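Side-chain contacts in cellulose biosynthesis protein BcsG (Salmonella typhimurium LT2, PDB 5OLT), which is required for cellulose biosynthesis and is present here as its extramembrane domain, a zinc-binding member of the alkaline phosphatase family: residues N29-L34 and G376-Y381; N35-A40 and C114-H119; L69-V74 and P83-F88; A105-L110 and R121-A126. All blocks are in the same frame, centred on the assembly; numbering follows the deposited sequence. Where two conformers were deposited one is given.

Contact 1. Residues N29-L34 and G376-Y381; sequences NLNAWL and GDWVPY
Trp378 packs against Leu30 and Asn31 and so joins the C-terminal end of the chain to helix 27-42, the helix that lies across the small four-stranded antiparallel sheet whose last strand is 379-380. Followed outward, the tryptophan starts with CB, which rests 3.7 Å from Leu30 CD2. With CG beside the backbone N and opposite the carbonyl carbon (chi1 -65°), the indole is swung onto the helix. CG touches the same methyl, and CD1 comes within 3.5 Å of Leu30 CB. That CB lies over the face of the pyrrole half, 3.6 Å from the centroid of the five-membered ring and 14° off its normal, a CH-pi contact. At NE1 the apolar cover gives way to a hydrogen bond: the indole N-H donates to Asn31 OD1 across 2.7 Å, bent to 143° at the hydrogen. The donor stands well above the carbonyl plane of the amide, and the oxygen in turn is tilted from the indole plane. Farther along the ring, CZ2 meets Leu34 CD2 at the edge, at a looser 4.1 Å. Tyr370 and Ile363 of the sheet also touch the indole. Asn31 OD1 has a second donor in Arg372 NH1, so two bonds grip it, while the other end of the amide works through water 1, which accepts from Asn31 ND2 and donates to Gly376 O at 2.6 Å.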
loop_
_atom_site.group_PDB
_atom_site.type_symbol
_atom_site.label_atom_id
_atom_site.label_comp_id
_atom_site.label_asym_id
_atom_site.label_seq_id
_atom_site.Cartn_x
_atom_site.Cartn_y
_atom_site.Cartn_z
ATOM N N ASN A 29 -21.522 -20.003 7.729
ATOM C CA ASN A 29 -20.131 -20.106 8.193
ATOM C C ASN A 29 -19.239 -19.027 7.601
ATOM O O ASN A 29 -18.344 -18.546 8.295
ATOM C CB ASN A 29 -19.529 -21.489 7.971
ATOM C CG ASN A 29 -20.145 -22.535 8.896
ATOM O OD1 ASN A 29 -20.146 -23.728 8.571
ATOM N ND2 ASN A 29 -20.664 -22.099 10.012
ATOM N N LEU A 30 -19.467 -18.651 6.337
ATOM C CA LEU A 30 -18.644 -17.595 5.739
ATOM C C LEU A 30 -19.029 -16.251 6.341
ATOM O O LEU A 30 -18.137 -15.449 6.637
ATOM C CB LEU A 30 -18.792 -17.583 4.211
ATOM C CG LEU A 30 -17.802 -18.483 3.450
ATOM C CD1 LEU A 30 -17.807 -19.937 3.834
ATOM C CD2 LEU A 30 -18.130 -18.324 1.968
ATOM N N ASN A 31 -20.323 -16.034 6.621
ATOM C CA ASN A 31 -20.743 -14.811 7.318
ATOM C C ASN A 31 -20.088 -14.748 8.709
ATOM O O ASN A 31 -19.552 -13.705 9.135
ATOM C CB ASN A 31 -22.285 -14.786 7.493
ATOM C CG ASN A 31 -23.018 -14.308 6.264
ATOM O OD1 ASN A 31 -22.432 -13.725 5.339
ATOM N ND2 ASN A 31 -24.325 -14.502 6.260
ATOM N N ALA A 32 -20.123 -15.871 9.428
ATOM C CA ALA A 32 -19.536 -15.916 10.764
ATOM C C ALA A 32 -18.016 -15.670 10.700
ATOM O O ALA A 32 -17.465 -14.956 11.532
ATOM C CB ALA A 32 -19.843 -17.229 11.453
ATOM N N TRP A 33 -17.347 -16.285 9.709
ATOM C CA TRP A 33 -15.918 -16.075 9.527
ATOM C C TRP A 33 -15.608 -14.578 9.323
ATOM O O TRP A 33 -14.663 -14.057 9.945
ATOM C CB TRP A 33 -15.369 -16.924 8.364
ATOM C CG TRP A 33 -13.892 -16.769 8.257
ATOM C CD1 TRP A 33 -12.944 -17.500 8.895
ATOM C CD2 TRP A 33 -13.187 -15.756 7.515
ATOM N NE1 TRP A 33 -11.698 -17.004 8.618
ATOM C CE2 TRP A 33 -11.816 -15.941 7.765
ATOM C CE3 TRP A 33 -13.595 -14.710 6.652
ATOM C CZ2 TRP A 33 -10.834 -15.115 7.188
ATOM C CZ3 TRP A 33 -12.616 -13.881 6.093
ATOM C CH2 TRP A 33 -11.261 -14.092 6.360
ATOM N N LEU A 34 -16.406 -13.915 8.483
ATOM C CA LEU A 34 -16.150 -12.499 8.247
ATOM C C LEU A 34 -16.303 -11.663 9.525
ATOM O O LEU A 34 -15.498 -10.770 9.785
ATOM C CB LEU A 34 -17.028 -11.978 7.115
ATOM C CG LEU A 34 -16.804 -10.514 6.677
ATOM C CD1 LEU A 34 -15.410 -10.342 6.028
ATOM C CD2 LEU A 34 -17.886 -10.061 5.717
ATOM N N GLY A 376 -26.067 -10.338 1.167
ATOM C CA GLY A 376 -26.787 -11.558 0.764
ATOM C C GLY A 376 -26.000 -12.874 0.938
ATOM O O GLY A 376 -25.076 -12.940 1.756
ATOM N N ASP A 377 -26.381 -13.921 0.206
ATOM C CA ASP A 377 -25.708 -15.245 0.246
ATOM C C ASP A 377 -24.373 -15.215 -0.498
ATOM O O ASP A 377 -24.294 -14.653 -1.594
ATOM C CB ASP A 377 -26.533 -16.331 -0.454
ATOM C CG ASP A 377 -27.809 -16.717 0.301
ATOM O OD1 ASP A 377 -27.826 -16.766 1.560
ATOM O OD2 ASP A 377 -28.799 -17.005 -0.395
ATOM N N TRP A 378 -23.361 -15.870 0.065
ATOM C CA TRP A 378 -22.081 -16.026 -0.623
ATOM C C TRP A 378 -22.214 -16.900 -1.847
ATOM O O TRP A 378 -22.963 -17.900 -1.854
ATOM C CB TRP A 378 -21.014 -16.613 0.309
ATOM C CG TRP A 378 -20.681 -15.709 1.442
ATOM C CD1 TRP A 378 -21.289 -15.675 2.662
ATOM C CD2 TRP A 378 -19.621 -14.731 1.503
ATOM N NE1 TRP A 378 -20.733 -14.714 3.453
ATOM C CE2 TRP A 378 -19.690 -14.116 2.779
ATOM C CE3 TRP A 378 -18.651 -14.285 0.582
ATOM C CZ2 TRP A 378 -18.829 -13.087 3.172
ATOM C CZ3 TRP A 378 -17.804 -13.259 0.962
ATOM C CH2 TRP A 378 -17.868 -12.687 2.266
ATOM N N VAL A 379 -21.470 -16.553 -2.888
ATOM C CA VAL A 379 -21.403 -17.372 -4.114
ATOM C C VAL A 379 -19.950 -17.479 -4.517
ATOM O O VAL A 379 -19.168 -16.549 -4.263
ATOM C CB VAL A 379 -22.256 -16.812 -5.298
ATOM C CG1 VAL A 379 -23.733 -17.082 -5.063
ATOM C CG2 VAL A 379 -22.003 -15.342 -5.573
ATOM N N PRO A 380 -19.535 -18.603 -5.088
ATOM C CA PRO A 380 -18.158 -18.672 -5.593
ATOM C C PRO A 380 -17.910 -17.539 -6.605
ATOM O O PRO A 380 -18.758 -17.206 -7.447
ATOM C CB PRO A 380 -18.094 -20.047 -6.278
ATOM C CG PRO A 380 -19.129 -20.827 -5.533
ATOM C CD PRO A 380 -20.244 -19.886 -5.247
ATOM N N TYR A 381 -16.743 -16.916 -6.488
ATOM C CA TYR A 381 -16.355 -15.948 -7.502
ATOM C C TYR A 381 -15.937 -16.783 -8.746
ATOM O O TYR A 381 -15.116 -17.684 -8.610
ATOM C CB TYR A 381 -15.177 -15.100 -6.982
ATOM C CG TYR A 381 -14.792 -14.050 -8.021
ATOM C CD1 TYR A 381 -15.622 -12.956 -8.254
ATOM C CD2 TYR A 381 -13.651 -14.211 -8.824
ATOM C CE1 TYR A 381 -15.334 -12.018 -9.235
ATOM C CE2 TYR A 381 -13.346 -13.263 -9.805
ATOM C CZ TYR A 381 -14.200 -12.187 -10.004
ATOM O OH TYR A 381 -13.940 -11.245 -10.971
HETATM O O HOH W 1 -25.980 -13.275 4.180
#

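Contact 2. Residues N35-A40 and C114-H119; sequences NTFYAA and CGQPSH
Phe37 sets the far edge of its ring against the side-chain amide of Gln116, with CZ 3.7 Å from CD and the carbon almost in the ring plane. The contact brings helix 27-42 onto the loop that leads from helix 102-110 to helix 119-122. Ring and amide planes are 82° apart, so the phenyl edge meets the amide nearly square on. Phe37 reaches this place because its CG lies opposite the backbone N (chi1 169°); Gln116, extended from its backbone, meets it with the polar head, and NE2 is 3.8 Å from CZ. That amide is held by a hydrogen bond from NE2 to Val354 O.

One residue on, Tyr38 lies against Ser118. Its CZ is 3.6 Å from Ser118 CB, which makes an off-centre CH-pi contact with the ring, 30° from the normal. The phenol oxygen bonds to Glu356, whose carboxylate also receives His119 N, tying helix and loop to a common acid. Ser118 is an N-cap residue: its OG accepts from Arg121 N at the start of helix 119-122. Between the two backbones sits water 2, which donates to Tyr38 O at 2.9 Å and to Gln116 O at 2.8 Å.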
loop_
_atom_site.group_PDB
_atom_site.type_symbol
_atom_site.label_atom_id
_atom_site.label_comp_id
_atom_site.label_asym_id
_atom_site.label_seq_id
_atom_site.Cartn_x
_atom_site.Cartn_y
_atom_site.Cartn_z
ATOM N N ASN A 35 -17.369 -11.933 10.299
ATOM C CA ASN A 35 -17.516 -11.237 11.549
ATOM C C ASN A 35 -16.354 -11.507 12.509
ATOM O O ASN A 35 -15.907 -10.599 13.210
ATOM C CB ASN A 35 -18.880 -11.561 12.191
ATOM C CG ASN A 35 -19.990 -10.662 11.674
ATOM O OD1 ASN A 35 -19.811 -9.452 11.538
ATOM N ND2 ASN A 35 -21.124 -11.256 11.345
ATOM N N THR A 36 -15.851 -12.749 12.494
ATOM C CA THR A 36 -14.675 -13.138 13.312
ATOM C C THR A 36 -13.431 -12.360 12.863
ATOM O O THR A 36 -12.681 -11.862 13.693
ATOM C CB THR A 36 -14.457 -14.651 13.251
ATOM O OG1 THR A 36 -15.636 -15.263 13.765
ATOM C CG2 THR A 36 -13.266 -15.073 14.106
ATOM N N PHE A 37 -13.275 -12.230 11.536
ATOM C CA PHE A 37 -12.192 -11.422 10.981
ATOM C C PHE A 37 -12.313 -9.960 11.442
ATOM O O PHE A 37 -11.349 -9.382 11.931
ATOM C CB PHE A 37 -12.213 -11.558 9.449
ATOM C CG PHE A 37 -11.316 -10.570 8.706
ATOM C CD1 PHE A 37 -9.963 -10.832 8.517
ATOM C CD2 PHE A 37 -11.843 -9.393 8.187
ATOM C CE1 PHE A 37 -9.138 -9.936 7.820
ATOM C CE2 PHE A 37 -11.033 -8.479 7.515
ATOM C CZ PHE A 37 -9.685 -8.762 7.313
ATOM N N TYR A 38 -13.508 -9.363 11.338
ATOM C CA TYR A 38 -13.657 -7.976 11.743
ATOM C C TYR A 38 -13.320 -7.800 13.221
ATOM O O TYR A 38 -12.688 -6.829 13.592
ATOM C CB TYR A 38 -15.084 -7.475 11.519
ATOM C CG TYR A 38 -15.503 -7.260 10.080
ATOM C CD1 TYR A 38 -14.600 -6.799 9.089
ATOM C CD2 TYR A 38 -16.841 -7.482 9.698
ATOM C CE1 TYR A 38 -15.052 -6.579 7.764
ATOM C CE2 TYR A 38 -17.275 -7.274 8.400
ATOM C CZ TYR A 38 -16.395 -6.811 7.447
ATOM O OH TYR A 38 -16.854 -6.599 6.180
ATOM N N ALA A 39 -13.775 -8.750 14.058
ATOM C CA ALA A 39 -13.521 -8.652 15.512
ATOM C C ALA A 39 -12.036 -8.706 15.782
ATOM O O ALA A 39 -11.528 -7.899 16.551
ATOM C CB ALA A 39 -14.243 -9.764 16.247
ATOM N N ALA A 40 -11.339 -9.650 15.136
ATOM C CA ALA A 40 -9.907 -9.787 15.396
ATOM C C ALA A 40 -9.167 -8.549 14.909
ATOM O O ALA A 40 -8.243 -8.054 15.563
ATOM C CB ALA A 40 -9.360 -11.019 14.738
ATOM N N CYS A 114 -3.852 0.534 12.220
ATOM C CA CYS A 114 -4.778 -0.374 12.894
ATOM C C CYS A 114 -5.220 -1.446 11.923
ATOM O O CYS A 114 -5.030 -1.305 10.718
ATOM C CB CYS A 114 -6.028 0.366 13.351
ATOM S SG CYS A 114 -5.676 1.504 14.701
ATOM N N GLY A 115 -5.813 -2.519 12.444
ATOM C CA GLY A 115 -6.291 -3.601 11.618
ATOM C C GLY A 115 -7.382 -3.183 10.627
ATOM O O GLY A 115 -7.895 -2.050 10.622
ATOM N N GLN A 116 -7.678 -4.101 9.738
ATOM C CA GLN A 116 -8.531 -3.805 8.591
ATOM C C GLN A 116 -10.001 -3.580 8.988
ATOM O O GLN A 116 -10.609 -4.494 9.554
ATOM C CB GLN A 116 -8.457 -5.006 7.652
ATOM C CG GLN A 116 -9.263 -4.773 6.378
ATOM C CD GLN A 116 -8.969 -5.769 5.280
ATOM O OE1 GLN A 116 -7.823 -6.161 5.092
ATOM N NE2 GLN A 116 -9.968 -6.139 4.523
ATOM N N PRO A 117 -10.581 -2.432 8.604
ATOM C CA PRO A 117 -12.013 -2.198 8.879
ATOM C C PRO A 117 -12.919 -2.643 7.745
ATOM O O PRO A 117 -12.497 -2.768 6.587
ATOM C CB PRO A 117 -12.096 -0.680 8.955
ATOM C CG PRO A 117 -11.026 -0.174 8.026
ATOM C CD PRO A 117 -9.901 -1.195 8.151
ATOM N N SER A 118 -14.199 -2.828 8.063
ATOM C CA SER A 118 -15.220 -2.922 7.012
ATOM C C SER A 118 -15.256 -1.645 6.195
ATOM O O SER A 118 -14.773 -0.585 6.635
ATOM C CB SER A 118 -16.602 -3.182 7.642
ATOM O OG SER A 118 -16.967 -2.042 8.418
ATOM N N HIS A 119 -15.841 -1.744 4.998
ATOM C CA HIS A 119 -15.985 -0.581 4.176
ATOM C C HIS A 119 -16.760 0.558 4.890
ATOM O O HIS A 119 -16.351 1.715 4.807
ATOM C CB HIS A 119 -16.632 -0.953 2.844
ATOM C CG HIS A 119 -16.726 0.193 1.904
ATOM N ND1 HIS A 119 -15.709 0.533 1.038
ATOM C CD2 HIS A 119 -17.711 1.097 1.707
ATOM C CE1 HIS A 119 -16.079 1.579 0.315
ATOM N NE2 HIS A 119 -17.295 1.945 0.709
HETATM O O HOH W 2 -12.428 -4.678 11.629
#

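Contact 3. Residues L69-V74 and P83-F88; sequences LSWSDV and PLWSHF
Trp71 and Val74 both pack against the indole of Trp85. The outer corner of Trp71, atom CH2, stands over one face of Trp85, nearest to CE3 at 4.2 Å and displaced toward the rim. The pair is edge-to-face, with the six-membered rings 5.2 Å apart between centroids, but the planes meet at 50°, well short of perpendicular. Val74 divides its two methyls along the other part of the indole: CG2 lies 3.8 Å from CZ2, and CG1 is 3.9 Å from NE1. The valine can do this because CG1 stands opposite its own backbone N (chi1 177°) and CG2 opposite the carbonyl carbon, which spreads both branches toward the tryptophan.

A capping box starts helix 71-76 and fixes the backbone from which Trp71 and Val74 project. Asp73 N donates to Ser70 OG at 3.1 Å, and Ser70 N returns a bond to Asp73 OD2 at 2.9 Å, reaching it from above the carboxylate plane. The carboxylate is further held by Gly269 N and Leu271 N. On its own side, Trp85, from the short, weakly bonded helix 84-87, is anchored through NE1, which bonds to Leu79 O in the connection between the two segments. Phe242 of helix 234-255 meets the indole edge-to-face, and Pro293 of strand 291-299 touches both tryptophans.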
loop_
_atom_site.group_PDB
_atom_site.type_symbol
_atom_site.label_atom_id
_atom_site.label_comp_id
_atom_site.label_asym_id
_atom_site.label_seq_id
_atom_site.Cartn_x
_atom_site.Cartn_y
_atom_site.Cartn_z
ATOM N N LEU A 69 -2.498 -0.883 -10.572
ATOM C CA LEU A 69 -1.309 -1.718 -10.718
ATOM C C LEU A 69 -1.455 -2.919 -9.790
ATOM O O LEU A 69 -1.291 -2.781 -8.571
ATOM C CB LEU A 69 -0.050 -0.896 -10.376
ATOM C CG LEU A 69 1.257 -1.721 -10.431
ATOM C CD1 LEU A 69 1.490 -2.257 -11.823
ATOM C CD2 LEU A 69 2.409 -0.800 -10.003
ATOM N N SER A 70 -1.699 -4.092 -10.369
ATOM C CA SER A 70 -1.663 -5.372 -9.618
ATOM C C SER A 70 -0.627 -6.311 -10.217
ATOM O O SER A 70 -0.128 -6.082 -11.328
ATOM C CB SER A 70 -3.035 -6.048 -9.663
ATOM O OG SER A 70 -3.300 -6.475 -11.003
ATOM N N TRP A 71 -0.322 -7.390 -9.502
ATOM C CA TRP A 71 0.555 -8.397 -10.098
ATOM C C TRP A 71 -0.007 -8.948 -11.386
ATOM O O TRP A 71 0.769 -9.189 -12.320
ATOM C CB TRP A 71 0.848 -9.543 -9.141
ATOM C CG TRP A 71 1.874 -9.218 -8.081
ATOM C CD1 TRP A 71 1.688 -9.266 -6.705
ATOM C CD2 TRP A 71 3.271 -8.897 -8.264
ATOM N NE1 TRP A 71 2.856 -8.976 -6.038
ATOM C CE2 TRP A 71 3.847 -8.726 -6.961
ATOM C CE3 TRP A 71 4.084 -8.704 -9.395
ATOM C CZ2 TRP A 71 5.212 -8.397 -6.773
ATOM C CZ3 TRP A 71 5.420 -8.324 -9.207
ATOM C CH2 TRP A 71 5.972 -8.181 -7.905
ATOM N N SER A 72 -1.335 -9.172 -11.461
ATOM C CA SER A 72 -1.948 -9.641 -12.678
ATOM C C SER A 72 -1.687 -8.670 -13.847
ATOM O O SER A 72 -1.445 -9.092 -14.980
ATOM C CB SER A 72 -3.439 -9.796 -12.450
ATOM O OG SER A 72 -4.056 -10.263 -13.613
ATOM N N ASP A 73 -1.758 -7.368 -13.567
ATOM C CA ASP A 73 -1.489 -6.392 -14.613
ATOM C C ASP A 73 -0.029 -6.461 -15.069
ATOM O O ASP A 73 0.232 -6.377 -16.268
ATOM C CB ASP A 73 -1.736 -4.964 -14.139
ATOM C CG ASP A 73 -3.158 -4.685 -13.651
ATOM O OD1 ASP A 73 -4.132 -5.329 -14.119
ATOM O OD2 ASP A 73 -3.270 -3.750 -12.811
ATOM N N VAL A 74 0.891 -6.619 -14.111
ATOM C CA VAL A 74 2.327 -6.703 -14.448
ATOM C C VAL A 74 2.556 -7.929 -15.359
ATOM O O VAL A 74 3.263 -7.832 -16.385
ATOM C CB VAL A 74 3.207 -6.757 -13.206
ATOM C CG1 VAL A 74 4.679 -6.914 -13.603
ATOM C CG2 VAL A 74 3.017 -5.508 -12.365
ATOM N N PRO A 83 13.633 -4.228 -14.333
ATOM C CA PRO A 83 14.638 -4.127 -13.283
ATOM C C PRO A 83 14.126 -3.525 -11.974
ATOM O O PRO A 83 14.703 -3.812 -10.935
ATOM C CB PRO A 83 15.717 -3.205 -13.883
ATOM C CG PRO A 83 15.493 -3.205 -15.352
ATOM C CD PRO A 83 14.104 -3.684 -15.633
ATOM N N LEU A 84 13.053 -2.730 -11.990
ATOM C CA LEU A 84 12.542 -2.107 -10.748
ATOM C C LEU A 84 12.310 -3.162 -9.669
ATOM O O LEU A 84 12.666 -2.942 -8.507
ATOM C CB LEU A 84 11.230 -1.346 -11.024
ATOM C CG LEU A 84 10.560 -0.727 -9.770
ATOM C CD1 LEU A 84 11.399 0.422 -9.234
ATOM C CD2 LEU A 84 9.163 -0.290 -10.181
ATOM N N TRP A 85 11.734 -4.308 -10.033
ATOM C CA TRP A 85 11.350 -5.280 -9.018
ATOM C C TRP A 85 12.542 -5.795 -8.265
ATOM O O TRP A 85 12.424 -6.078 -7.094
ATOM C CB TRP A 85 10.515 -6.453 -9.577
ATOM C CG TRP A 85 9.387 -5.956 -10.420
ATOM C CD1 TRP A 85 9.209 -6.180 -11.763
ATOM C CD2 TRP A 85 8.296 -5.129 -9.998
ATOM N NE1 TRP A 85 8.090 -5.535 -12.199
ATOM C CE2 TRP A 85 7.496 -4.897 -11.142
ATOM C CE3 TRP A 85 7.897 -4.561 -8.749
ATOM C CZ2 TRP A 85 6.344 -4.110 -11.094
ATOM C CZ3 TRP A 85 6.755 -3.785 -8.726
ATOM C CH2 TRP A 85 6.003 -3.567 -9.890
ATOM N N SER A 86 13.673 -5.899 -8.953
ATOM C CA SER A 86 14.868 -6.419 -8.345
ATOM C C SER A 86 15.572 -5.391 -7.461
ATOM O O SER A 86 16.513 -5.764 -6.742
ATOM C CB SER A 86 15.811 -6.957 -9.445
ATOM O OG SER A 86 16.380 -5.884 -10.161
ATOM N N HIS A 87 15.138 -4.118 -7.494
ATOM C CA HIS A 87 15.823 -3.085 -6.774
ATOM C C HIS A 87 15.326 -2.872 -5.357
ATOM O O HIS A 87 16.003 -2.281 -4.545
ATOM C CB HIS A 87 15.873 -1.824 -7.640
ATOM C CG HIS A 87 16.691 -2.017 -8.889
ATOM N ND1 HIS A 87 16.574 -1.209 -9.996
ATOM C CD2 HIS A 87 17.598 -2.968 -9.224
ATOM C CE1 HIS A 87 17.399 -1.619 -10.940
ATOM N NE2 HIS A 87 18.013 -2.701 -10.507
ATOM N N PHE A 88 14.198 -3.464 -5.024
ATOM C CA PHE A 88 13.681 -3.339 -3.648
ATOM C C PHE A 88 14.494 -4.131 -2.641
ATOM O O PHE A 88 15.187 -5.077 -2.994
ATOM C CB PHE A 88 12.221 -3.839 -3.605
ATOM C CG PHE A 88 11.253 -2.907 -4.281
ATOM C CD1 PHE A 88 10.857 -1.728 -3.655
ATOM C CD2 PHE A 88 10.784 -3.204 -5.546
ATOM C CE1 PHE A 88 9.975 -0.864 -4.296
ATOM C CE2 PHE A 88 9.913 -2.336 -6.223
ATOM C CZ PHE A 88 9.512 -1.167 -5.595
#

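Contact 4. Residues A105-L110 and R121-A126; sequences AAIRLL and RLYQPA
Leu122 pushes its branched end between Ile107 and Arg108, two neighbours on helix 102-110, and pairs that helix with the short helix 119-122. Against Ile107 it runs aslant, CD2 meeting CG2 at 3.8 Å. Against Arg108 it stands at about a right angle: CD2 also touches the arginine's CG at 3.7 Å, while CD1 lies 3.7 Å from NE, over one face of the guanidinium. The arginine is extended from CG to NE and then turns at its last torsion (chi4 -75°), which presents the flat head to the leucine. Ile107 extends its other branch across Tyr123, and CD1 arrives obliquely on the phenol, 3.7 Å from CE1.

The side chain of Tyr123 lies about 11 Å from the bound zinc ion, and Ala105, one turn before Leu109, touches Glu266 of the metal site. The connection between the helices folds back on the first of them, where Pro117 O accepts from Arg108 NH1. The phenol oxygen of Tyr123 is similarly engaged, by Glu159 of helix 156-162. Across the interface itself the touching atoms are mostly aliphatic, yet the leucine also covers a face of a buried charged group, leaving the guanidinium edge for hydrogen bonding, and this probably restricts how the arginine can rotate.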
loop_
_atom_site.group_PDB
_atom_site.type_symbol
_atom_site.label_atom_id
_atom_site.label_comp_id
_atom_site.label_asym_id
_atom_site.label_seq_id
_atom_site.Cartn_x
_atom_site.Cartn_y
_atom_site.Cartn_z
ATOM N N ALA A 105 -8.999 2.780 -1.165
ATOM C CA ALA A 105 -7.625 2.301 -1.055
ATOM C C ALA A 105 -6.741 3.277 -0.336
ATOM O O ALA A 105 -5.926 2.874 0.518
ATOM C CB ALA A 105 -7.049 2.011 -2.425
ATOM N N ALA A 106 -6.862 4.546 -0.695
ATOM C CA ALA A 106 -6.026 5.574 -0.070
ATOM C C ALA A 106 -6.365 5.717 1.412
ATOM O O ALA A 106 -5.467 5.824 2.258
ATOM C CB ALA A 106 -6.204 6.894 -0.777
ATOM N N ILE A 107 -7.662 5.674 1.761
ATOM C CA ILE A 107 -8.041 5.758 3.159
ATOM C C ILE A 107 -7.495 4.550 3.939
ATOM O O ILE A 107 -6.981 4.713 5.047
ATOM C CB ILE A 107 -9.582 5.823 3.311
ATOM C CG1 ILE A 107 -10.146 7.062 2.583
ATOM C CG2 ILE A 107 -9.956 5.937 4.792
ATOM C CD1 ILE A 107 -11.653 6.962 2.397
ATOM N N ARG A 108 -7.580 3.342 3.364
ATOM C CA ARG A 108 -7.061 2.158 4.042
ATOM C C ARG A 108 -5.550 2.313 4.310
ATOM O O ARG A 108 -5.072 1.977 5.381
ATOM C CB ARG A 108 -7.355 0.911 3.232
ATOM C CG ARG A 108 -8.833 0.531 3.254
ATOM C CD ARG A 108 -9.123 -0.749 2.471
ATOM N NE ARG A 108 -10.555 -1.101 2.577
ATOM C CZ ARG A 108 -11.121 -1.633 3.666
ATOM N NH1 ARG A 108 -10.402 -1.970 4.740
ATOM N NH2 ARG A 108 -12.455 -1.826 3.685
ATOM N N LEU A 109 -4.809 2.793 3.322
ATOM C CA LEU A 109 -3.376 2.996 3.504
ATOM C C LEU A 109 -3.085 4.071 4.557
ATOM O O LEU A 109 -2.198 3.887 5.407
ATOM C CB LEU A 109 -2.761 3.413 2.154
ATOM C CG LEU A 109 -1.259 3.770 2.129
ATOM C CD1 LEU A 109 -0.361 2.722 2.754
ATOM C CD2 LEU A 109 -0.866 3.965 0.684
ATOM N N LEU A 110 -3.843 5.173 4.530
ATOM C CA LEU A 110 -3.649 6.229 5.525
ATOM C C LEU A 110 -4.017 5.763 6.940
ATOM O O LEU A 110 -3.452 6.260 7.924
ATOM C CB LEU A 110 -4.371 7.540 5.121
ATOM C CG LEU A 110 -3.761 8.125 3.837
ATOM C CD1 LEU A 110 -4.700 9.143 3.244
ATOM C CD2 LEU A 110 -2.400 8.748 4.094
ATOM N N ARG A 121 -16.939 1.236 8.051
ATOM C CA ARG A 121 -16.081 1.831 9.099
ATOM C C ARG A 121 -15.044 2.789 8.477
ATOM O O ARG A 121 -14.571 3.757 9.132
ATOM C CB ARG A 121 -15.408 0.739 9.942
ATOM C CG ARG A 121 -16.091 0.187 11.186
ATOM C CD ARG A 121 -15.095 0.145 12.407
ATOM N NE ARG A 121 -14.056 -0.933 12.367
ATOM C CZ ARG A 121 -12.743 -0.825 12.625
ATOM N NH1 ARG A 121 -12.190 0.346 12.998
ATOM N NH2 ARG A 121 -11.945 -1.923 12.546
ATOM N N LEU A 122 -14.681 2.575 7.213
ATOM C CA LEU A 122 -13.752 3.543 6.551
ATOM C C LEU A 122 -14.215 4.963 6.474
ATOM O O LEU A 122 -13.398 5.895 6.352
ATOM C CB LEU A 122 -13.489 3.206 5.084
ATOM C CG LEU A 122 -12.485 2.183 4.780
ATOM C CD1 LEU A 122 -12.370 2.090 3.263
ATOM C CD2 LEU A 122 -11.147 2.420 5.461
ATOM N N TYR A 123 -15.544 5.134 6.447
ATOM C CA TYR A 123 -16.126 6.431 6.206
ATOM C C TYR A 123 -16.606 7.136 7.486
ATOM O O TYR A 123 -17.297 8.148 7.422
ATOM C CB TYR A 123 -17.185 6.345 5.086
ATOM C CG TYR A 123 -16.486 6.137 3.775
ATOM C CD1 TYR A 123 -16.028 7.238 3.029
ATOM C CD2 TYR A 123 -16.214 4.845 3.286
ATOM C CE1 TYR A 123 -15.318 7.051 1.848
ATOM C CE2 TYR A 123 -15.512 4.668 2.115
ATOM C CZ TYR A 123 -15.083 5.755 1.389
ATOM O OH TYR A 123 -14.383 5.585 0.205
ATOM N N GLN A 124 -16.217 6.569 8.630
ATOM C CA GLN A 124 -16.466 7.120 9.939
ATOM C C GLN A 124 -15.094 7.411 10.533
ATOM O O GLN A 124 -14.122 6.777 10.144
ATOM C CB GLN A 124 -17.271 6.106 10.777
ATOM C CG GLN A 124 -18.612 5.738 10.103
ATOM C CD GLN A 124 -19.294 4.443 10.554
ATOM O OE1 GLN A 124 -18.728 3.604 11.270
ATOM N NE2 GLN A 124 -20.545 4.270 10.102
ATOM N N PRO A 125 -14.984 8.380 11.458
ATOM C CA PRO A 125 -13.678 8.652 12.079
ATOM C C PRO A 125 -13.132 7.402 12.752
ATOM O O PRO A 125 -13.908 6.578 13.289
ATOM C CB PRO A 125 -14.015 9.682 13.136
ATOM C CG PRO A 125 -15.197 10.401 12.576
ATOM C CD PRO A 125 -15.993 9.393 11.806
ATOM N N ALA A 126 -11.824 7.219 12.638
ATOM C CA ALA A 126 -11.130 6.167 13.322
ATOM C C ALA A 126 -10.428 6.711 14.564
ATOM O O ALA A 126 -10.301 7.913 14.755
ATOM C CB ALA A 126 -10.118 5.497 12.385
#

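All four contacts are largely buried, but they sit at different distances from the middle of the chain: the centre of contact 1 is about 26 Å from it and that of contact 2 about 17 Å, whereas the centres of contacts 3 and 4 are both about 13 Å away, on opposite sides. Contacts 1 and 2 use successive parts of helix 27-42, first against the C-terminal sheet and then against the loop before helix 119-122. Contact 2 touches contact 4 directly, through Pro117 with Arg108 and Leu122. A direct side-chain hydrogen bond joins the segments in contact 1; contacts 1 and 2 each have a water bridge, while contact 3 relies on aromatic and aliphatic packing and contact 4 on aliphatic packing that also covers an arginine.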